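Local coordinates for protein diaminopimelate decarboxylase (Methanocaldococcus jannaschii, PDB 1TWI) that catalyses the pyridoxal-phosphate-dependent decarboxylation of meso-diaminopimelate to L-lysine, the last step of lysine biosynthesis, at residues A[85-90]-A[106-111]; A[128-133]-A[154-159]; A[205-210]-A[240-245]. One frame throughout, in Å; residues are numbered along the deposited sequence.

Contact 1: A[85-90]-A[106-111]; sequences CGADVV and KKIVFN. With PLP (pyridoxal-5'-phosphate), chain E.
Asp88 and Asn111 meet on the cofactor side of two parallel strands of the TIM-barrel domain. Asn111 ND2 donates to Asp88 OD1 over 2.7 Å, an almost straight bond. The oxygen lies in the plane of the amide, yet the amide arrives from above the carboxylate, the two planes standing 88° apart. Asp88 OD2 lies 3.3 Å from N1 of the pyridoxal phosphate and forms a salt bridge with Lys69, the lysine that carries the cofactor but is not linked to it here. Asn111 ND2 also bonds to Glu290, so each side chain has a second polar partner beside the pyridine ring.

The backbones are closely zipped by four hydrogen bonds that alternate between them, from Ala87 N to Lys107 O through to Asn111 N to Val89 O. On the face opposite Asp88 the packing is dense and apolar: Val89 CG2 fits between Ile108 CG2 and Phe110 CG, 4.0 Å from each. A chi1 of -162° swings the Phe110 ring beside its own carbonyl carbon and brings ring atom CE1 to 3.6 Å from Val90 C.

At the start of the two strands the packing is looser. Partly exposed Lys107 rests CB on Gly86 CA, and its extended chain carries NZ to a hydrogen bond with Gly84 O. Helix 92-100, the crossover between these strands, packs on Val89 and Ile108; strand 62-67 flanks segment 85-90, and strand 130-133 lies beyond segment 106-111.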
# COMPACT_ATOMS: atom_id res chain seq x y z
N CYS A 85 -13.76 -3.90 25.35
CA CYS A 85 -13.04 -4.74 24.41
C CYS A 85 -11.52 -4.83 24.70
O CYS A 85 -10.94 -3.89 25.27
CB CYS A 85 -13.26 -4.14 23.01
SG CYS A 85 -12.86 -5.25 21.64
N GLY A 86 -10.91 -5.97 24.36
CA GLY A 86 -9.46 -6.14 24.52
C GLY A 86 -8.75 -5.75 23.23
O GLY A 86 -9.37 -5.14 22.35
N ALA A 87 -7.48 -6.14 23.08
CA ALA A 87 -6.70 -5.80 21.88
C ALA A 87 -5.73 -6.88 21.47
O ALA A 87 -5.03 -7.43 22.31
CB ALA A 87 -5.90 -4.51 22.12
N ASP A 88 -5.72 -7.17 20.18
CA ASP A 88 -4.73 -8.08 19.56
C ASP A 88 -3.74 -7.07 18.88
O ASP A 88 -4.10 -6.45 17.90
CB ASP A 88 -5.42 -8.97 18.52
CG ASP A 88 -4.48 -9.36 17.39
OD1 ASP A 88 -3.20 -9.39 17.60
OD2 ASP A 88 -4.97 -9.60 16.26
N VAL A 89 -2.52 -6.90 19.40
CA VAL A 89 -1.56 -5.96 18.81
C VAL A 89 -0.45 -6.75 18.14
O VAL A 89 -0.10 -7.84 18.60
CB VAL A 89 -0.98 -5.00 19.90
CG1 VAL A 89 -2.18 -4.17 20.53
CG2 VAL A 89 -0.22 -5.84 21.01
N VAL A 90 0.12 -6.22 17.05
CA VAL A 90 1.16 -6.98 16.33
C VAL A 90 2.48 -6.23 16.22
O VAL A 90 3.41 -6.64 15.52
CB VAL A 90 0.67 -7.38 14.91
CG1 VAL A 90 -0.47 -8.34 15.00
CG2 VAL A 90 0.25 -6.19 14.12
N LYS A 106 -4.51 -7.05 31.01
CA LYS A 106 -4.90 -8.44 30.97
C LYS A 106 -5.80 -8.74 29.80
O LYS A 106 -6.25 -9.87 29.70
CB LYS A 106 -5.60 -8.88 32.26
CG LYS A 106 -4.65 -9.29 33.38
CD LYS A 106 -3.40 -10.10 32.89
CE LYS A 106 -2.21 -9.15 32.75
NZ LYS A 106 -1.01 -9.88 32.36
N LYS A 107 -6.15 -7.75 28.97
CA LYS A 107 -6.95 -8.02 27.78
C LYS A 107 -6.11 -7.71 26.54
O LYS A 107 -6.65 -7.47 25.47
CB LYS A 107 -8.23 -7.15 27.74
CG LYS A 107 -9.23 -7.49 28.85
CD LYS A 107 -10.49 -6.57 28.76
CE LYS A 107 -11.64 -7.05 29.71
NZ LYS A 107 -12.84 -6.16 29.58
N ILE A 108 -4.80 -7.70 26.69
CA ILE A 108 -3.93 -7.44 25.54
C ILE A 108 -3.10 -8.68 25.20
O ILE A 108 -2.41 -9.21 26.09
CB ILE A 108 -2.98 -6.24 25.82
CG1 ILE A 108 -3.82 -4.94 25.97
CG2 ILE A 108 -2.03 -6.01 24.61
CD1 ILE A 108 -2.97 -3.68 26.37
N VAL A 109 -3.17 -9.13 23.93
CA VAL A 109 -2.31 -10.25 23.50
C VAL A 109 -1.46 -9.69 22.36
O VAL A 109 -1.90 -8.83 21.58
CB VAL A 109 -3.10 -11.53 23.00
CG1 VAL A 109 -3.81 -12.21 24.26
CG2 VAL A 109 -4.15 -11.16 21.94
N PHE A 110 -0.23 -10.16 22.29
CA PHE A 110 0.75 -9.66 21.31
C PHE A 110 1.12 -10.76 20.29
O PHE A 110 1.70 -11.78 20.66
CB PHE A 110 2.01 -9.20 22.10
CG PHE A 110 2.94 -8.27 21.34
CD1 PHE A 110 2.98 -8.27 19.95
CD2 PHE A 110 3.83 -7.44 22.04
CE1 PHE A 110 3.90 -7.47 19.23
CE2 PHE A 110 4.74 -6.63 21.37
CZ PHE A 110 4.79 -6.64 19.93
N ASN A 111 0.72 -10.58 19.04
CA ASN A 111 1.03 -11.52 17.94
C ASN A 111 2.16 -10.96 17.11
O ASN A 111 2.43 -9.76 17.15
CB ASN A 111 -0.18 -11.65 16.98
CG ASN A 111 -1.23 -12.55 17.52
OD1 ASN A 111 -0.95 -13.70 17.76
ND2 ASN A 111 -2.46 -12.03 17.74
N1 PLP E . -5.43 -12.37 14.49
C2 PLP E . -4.28 -12.45 13.72
C2A PLP E . -3.11 -13.26 14.32
C3 PLP E . -4.28 -11.79 12.50
O3 PLP E . -3.14 -11.89 11.77
C4 PLP E . -5.35 -11.09 12.00
C4A PLP E . -5.23 -10.39 10.61
O4A PLP E . -4.13 -10.27 10.17
C5 PLP E . -6.53 -11.00 12.78
C6 PLP E . -6.52 -11.66 14.00
C5A PLP E . -7.81 -10.28 12.41
O4P PLP E . -8.38 -10.80 11.17
P PLP E . -9.79 -10.30 10.64
O1P PLP E . -9.96 -11.04 9.38
O2P PLP E . -9.63 -8.82 10.41
O3P PLP E . -10.80 -10.64 11.64

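Contact 2: A[128-133]-A[154-159]; sequences IRAFNV and NVAFRI
The carbonyl oxygen of Ile128 accepts a hydrogen bond from a water, 3.1 Å from Ile128 O, and a weak one from Lys106 NZ. The same water accepts from Asn154 N, bridging the segments just before their strands pair directly. From there the parallel strands are joined by four near-linear backbone bonds, beginning with Phe131 N to Asn154 O and ending with Arg158 N to Val133 O at 2.9 Å.

Side chains alternate between two faces. On one, Val133 points CG1 anti to its backbone N (chi1 176°), which leaves CG2 to pack 3.8 Å from Val155 CG1. Its CB touches Phe157 CD2 at 4.1 Å. The Phe131 ring is bounded on two sides: Ile128 CD1 sits over the centre of one face, 3.8 Å above the plane, and Asn154 O approaches the ring edge at CD2.

The other face, toward the barrel interior, is more polar. Ala156 CB contacts Asn132 OD1 at 3.3 Å and Ala130 CB at 4.0 Å. Asn132 ND2 is hydrogen-bonded to Asn111 OD1, and the extended Arg158 reaches toward pyridoxal phosphate. Helix 136-149, the connection of this beta-alpha-beta unit, covers Phe131, Val133 and Val155 through Ile142, while strands 108-110 and 202-208 continue the sheet beyond the two segments.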
# COMPACT_ATOMS: atom_id res chain seq x y z
N ILE A 128 1.36 -7.39 29.66
CA ILE A 128 0.28 -7.83 28.79
C ILE A 128 -0.12 -9.25 29.20
O ILE A 128 0.67 -10.00 29.81
CB ILE A 128 0.72 -7.80 27.32
CG1 ILE A 128 2.00 -8.62 27.10
CG2 ILE A 128 0.94 -6.34 26.87
CD1 ILE A 128 2.39 -8.70 25.56
N ARG A 129 -1.34 -9.61 28.88
CA ARG A 129 -1.84 -10.96 29.17
C ARG A 129 -0.91 -12.07 28.59
O ARG A 129 -0.64 -13.09 29.24
CB ARG A 129 -3.24 -11.12 28.55
CG ARG A 129 -3.96 -12.38 29.10
CD ARG A 129 -5.28 -12.69 28.27
NE ARG A 129 -5.93 -13.85 28.88
CZ ARG A 129 -6.72 -13.81 29.95
NH1 ARG A 129 -7.24 -14.94 30.44
NH2 ARG A 129 -7.04 -12.64 30.52
N ALA A 130 -0.46 -11.87 27.36
CA ALA A 130 0.45 -12.84 26.75
C ALA A 130 1.09 -12.41 25.45
O ALA A 130 0.51 -11.63 24.68
CB ALA A 130 -0.26 -14.16 26.46
N PHE A 131 2.28 -12.94 25.22
CA PHE A 131 2.89 -12.84 23.91
C PHE A 131 2.40 -14.19 23.26
O PHE A 131 2.55 -15.27 23.88
CB PHE A 131 4.41 -12.96 24.02
CG PHE A 131 5.06 -11.73 24.58
CD1 PHE A 131 5.41 -10.67 23.75
CD2 PHE A 131 5.31 -11.63 25.96
CE1 PHE A 131 6.00 -9.52 24.28
CE2 PHE A 131 5.90 -10.47 26.53
CZ PHE A 131 6.25 -9.42 25.69
N ASN A 132 1.83 -14.13 22.04
CA ASN A 132 1.46 -15.37 21.34
C ASN A 132 2.74 -15.69 20.56
O ASN A 132 2.99 -15.13 19.49
CB ASN A 132 0.28 -15.12 20.38
CG ASN A 132 -1.03 -14.82 21.13
OD1 ASN A 132 -1.19 -15.18 22.31
ND2 ASN A 132 -2.01 -14.20 20.42
N VAL A 133 3.53 -16.61 21.10
CA VAL A 133 4.84 -16.98 20.56
C VAL A 133 4.76 -17.64 19.23
O VAL A 133 4.02 -18.60 19.06
CB VAL A 133 5.59 -17.92 21.51
CG1 VAL A 133 6.92 -18.38 20.88
CG2 VAL A 133 5.83 -17.20 22.83
N ASN A 154 4.36 -13.79 30.36
CA ASN A 154 3.29 -14.74 30.12
C ASN A 154 3.40 -15.14 28.66
O ASN A 154 3.49 -14.26 27.81
CB ASN A 154 1.94 -14.04 30.38
CG ASN A 154 1.78 -13.68 31.85
OD1 ASN A 154 2.05 -14.53 32.70
ND2 ASN A 154 1.38 -12.44 32.16
N VAL A 155 3.43 -16.45 28.36
CA VAL A 155 3.52 -16.87 26.97
C VAL A 155 2.43 -17.85 26.57
O VAL A 155 2.13 -18.78 27.32
CB VAL A 155 4.91 -17.51 26.56
CG1 VAL A 155 6.06 -16.36 26.52
CG2 VAL A 155 5.31 -18.62 27.55
N ALA A 156 1.81 -17.56 25.41
CA ALA A 156 0.82 -18.42 24.78
C ALA A 156 1.60 -18.88 23.52
O ALA A 156 2.68 -18.35 23.21
CB ALA A 156 -0.45 -17.61 24.39
N PHE A 157 1.11 -19.88 22.79
CA PHE A 157 1.84 -20.35 21.64
C PHE A 157 0.95 -20.38 20.44
O PHE A 157 -0.15 -20.97 20.49
CB PHE A 157 2.38 -21.79 21.95
CG PHE A 157 3.39 -21.80 23.05
CD1 PHE A 157 2.99 -21.66 24.38
CD2 PHE A 157 4.74 -21.77 22.74
CE1 PHE A 157 3.95 -21.46 25.40
CE2 PHE A 157 5.71 -21.57 23.76
CZ PHE A 157 5.32 -21.42 25.06
N ARG A 158 1.38 -19.75 19.36
CA ARG A 158 0.57 -19.76 18.13
C ARG A 158 0.92 -21.07 17.43
O ARG A 158 2.05 -21.28 17.02
CB ARG A 158 0.92 -18.58 17.20
CG ARG A 158 0.18 -18.64 15.88
CD ARG A 158 0.40 -17.38 15.01
NE ARG A 158 -0.49 -17.41 13.84
CZ ARG A 158 -0.67 -16.39 13.00
NH1 ARG A 158 -0.00 -15.26 13.19
NH2 ARG A 158 -1.51 -16.52 11.98
N ILE A 159 -0.06 -21.94 17.29
CA ILE A 159 0.16 -23.25 16.68
C ILE A 159 -0.52 -23.36 15.32
O ILE A 159 -1.53 -22.68 15.07
CB ILE A 159 -0.42 -24.37 17.57
CG1 ILE A 159 -1.96 -24.15 17.76
CG2 ILE A 159 0.11 -24.28 19.02
CD1 ILE A 159 -2.66 -25.27 18.65
O HOH W 1 3.69 -10.84 29.95

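Contact 3: A[205-210]-A[240-245]; sequences VGVHCH and IEIEDV. With PLP (pyridoxal-5'-phosphate), chain E.
Gly206 and Asp244 pair in parallel with CA atoms only 4.3 Å apart, at the close of the beta-alpha-beta crossover that runs through helix 219-237 in the TIM barrel. The pairing is short: Val207 N donates to Asp244 O at 3.1 Å, and Asp244 N gives a weak, bent bond to Val205 O. With no side chain, Gly206 lets Asp244 O come to 3.0 Å from its CA.

Beneath helix 219-237 the packing is aliphatic. Val207 CG1 meets Ile242 CD1 at 4.0 Å, the two side chains crossing at about a right angle, whereas Val207 and Val245 lie side by side and touch through their CG2 atoms. On the interior face the buried Asp244 carboxylate is satisfied at both oxygens: OD2 by a salt bridge to Arg129, OD1 by a hydrogen bond from Asn286 ND2.

Past the pairing, segment 205-210 runs on into the cofactor pocket. His208 turns its ring edge to the cofactor methyl C2A, and its NE2 bonds to Glu290. A chi1 of 172° carries the His210 imidazole away from its own backbone N and lays a ring face over the pyridine, cofactor atom C2 lying 3.4 Å above the centre of the His210 ring.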
# COMPACT_ATOMS: atom_id res chain seq x y z
N VAL A 205 0.61 -19.88 29.43
CA VAL A 205 -0.81 -19.59 29.71
C VAL A 205 -1.83 -19.95 28.57
O VAL A 205 -3.03 -19.82 28.77
CB VAL A 205 -1.10 -18.07 30.01
CG1 VAL A 205 -0.41 -17.61 31.31
CG2 VAL A 205 -0.69 -17.21 28.81
N GLY A 206 -1.39 -20.37 27.39
CA GLY A 206 -2.40 -20.70 26.39
C GLY A 206 -1.87 -21.10 25.04
O GLY A 206 -0.64 -21.20 24.83
N VAL A 207 -2.79 -21.38 24.12
CA VAL A 207 -2.43 -21.70 22.73
C VAL A 207 -3.30 -20.72 21.88
O VAL A 207 -4.38 -20.32 22.31
CB VAL A 207 -2.76 -23.18 22.36
CG1 VAL A 207 -1.82 -24.17 23.14
CG2 VAL A 207 -4.21 -23.46 22.72
N HIS A 208 -2.82 -20.37 20.71
CA HIS A 208 -3.47 -19.42 19.81
C HIS A 208 -3.42 -20.01 18.40
O HIS A 208 -2.53 -20.83 18.06
CB HIS A 208 -2.67 -18.10 19.84
CG HIS A 208 -2.98 -17.16 18.72
ND1 HIS A 208 -2.23 -17.10 17.57
CD2 HIS A 208 -3.95 -16.22 18.59
CE1 HIS A 208 -2.71 -16.15 16.78
NE2 HIS A 208 -3.76 -15.60 17.37
N CYS A 209 -4.39 -19.62 17.57
CA CYS A 209 -4.40 -20.07 16.19
C CYS A 209 -5.22 -19.01 15.43
O CYS A 209 -6.21 -18.47 15.95
CB CYS A 209 -5.09 -21.45 16.08
SG CYS A 209 -5.12 -22.09 14.42
N HIS A 210 -4.77 -18.69 14.24
CA HIS A 210 -5.46 -17.73 13.41
C HIS A 210 -5.29 -18.33 12.04
O HIS A 210 -4.14 -18.56 11.57
CB HIS A 210 -4.80 -16.37 13.45
CG HIS A 210 -5.39 -15.44 12.45
ND1 HIS A 210 -6.65 -14.89 12.61
CD2 HIS A 210 -4.93 -15.02 11.24
CE1 HIS A 210 -6.94 -14.18 11.54
NE2 HIS A 210 -5.91 -14.24 10.69
N ILE A 240 0.36 -31.28 30.83
CA ILE A 240 0.37 -29.82 30.62
C ILE A 240 -1.06 -29.24 30.51
O ILE A 240 -1.84 -29.71 29.67
CB ILE A 240 1.23 -29.51 29.34
CG1 ILE A 240 2.66 -30.03 29.56
CG2 ILE A 240 1.21 -27.96 29.01
CD1 ILE A 240 3.52 -30.13 28.25
N GLU A 241 -1.39 -28.23 31.33
CA GLU A 241 -2.70 -27.57 31.33
C GLU A 241 -2.65 -26.22 30.65
O GLU A 241 -1.67 -25.46 30.78
CB GLU A 241 -3.23 -27.37 32.75
CG GLU A 241 -3.64 -28.65 33.45
CD GLU A 241 -4.56 -28.35 34.65
OE1 GLU A 241 -4.19 -27.44 35.47
OE2 GLU A 241 -5.64 -29.00 34.77
N ILE A 242 -3.73 -25.93 29.94
CA ILE A 242 -3.87 -24.68 29.18
C ILE A 242 -4.96 -23.73 29.75
O ILE A 242 -6.12 -24.08 29.79
CB ILE A 242 -4.19 -25.07 27.71
CG1 ILE A 242 -2.98 -25.78 27.10
CG2 ILE A 242 -4.55 -23.80 26.86
CD1 ILE A 242 -1.72 -24.79 27.07
N GLU A 243 -4.59 -22.52 30.15
CA GLU A 243 -5.56 -21.58 30.73
C GLU A 243 -6.42 -20.83 29.73
O GLU A 243 -7.60 -20.52 30.01
CB GLU A 243 -4.81 -20.55 31.62
CG GLU A 243 -4.16 -21.24 32.82
CD GLU A 243 -3.15 -20.41 33.57
OE1 GLU A 243 -3.26 -19.15 33.52
OE2 GLU A 243 -2.24 -21.01 34.22
N ASP A 244 -5.84 -20.54 28.57
CA ASP A 244 -6.48 -19.75 27.51
C ASP A 244 -6.40 -20.43 26.16
O ASP A 244 -5.34 -20.92 25.79
CB ASP A 244 -5.72 -18.42 27.21
CG ASP A 244 -5.74 -17.40 28.35
OD1 ASP A 244 -6.58 -17.51 29.26
OD2 ASP A 244 -4.90 -16.44 28.31
N VAL A 245 -7.50 -20.42 25.42
CA VAL A 245 -7.50 -20.87 24.03
C VAL A 245 -7.96 -19.63 23.24
O VAL A 245 -9.01 -19.06 23.48
CB VAL A 245 -8.46 -22.06 23.80
CG1 VAL A 245 -8.66 -22.26 22.28
CG2 VAL A 245 -7.81 -23.33 24.39
N1 PLP E . -5.43 -12.37 14.49
C2 PLP E . -4.28 -12.45 13.72
C2A PLP E . -3.11 -13.26 14.32
C3 PLP E . -4.28 -11.79 12.50
O3 PLP E . -3.14 -11.89 11.77
C4 PLP E . -5.35 -11.09 12.00
C4A PLP E . -5.23 -10.39 10.61
O4A PLP E . -4.13 -10.27 10.17
C5 PLP E . -6.53 -11.00 12.78
C6 PLP E . -6.52 -11.66 14.00
C5A PLP E . -7.81 -10.28 12.41
O4P PLP E . -8.38 -10.80 11.17
P PLP E . -9.79 -10.30 10.64
O1P PLP E . -9.96 -11.04 9.38
O2P PLP E . -9.63 -8.82 10.41
O3P PLP E . -10.80 -10.64 11.64

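In the fold
The three contacts follow one another around the parallel barrel, each closing one beta-alpha-beta unit. Contacts 1 and 2 are joined through strands 108-110 and 130-133, where Phe110 O and Asn132 N lie 2.7 Å apart, a probable hydrogen bond. Contacts 2 and 3, with centres about 8 Å apart, are joined through the neighbouring strands 153-160 and 202-208. Although the centres of contacts 1 and 3 are about 14 Å apart, both touch pyridoxal phosphate, and Asn111 OD1 packs 3.2 Å from His208 CE1. Glu290, a cofactor-binding residue, is hydrogen-bonded to both side chains. Asn111 and Arg158 of contact 2 pack against Cys358 of the second subunit, the predicted proton donor, whereas no other chain touches contact 3.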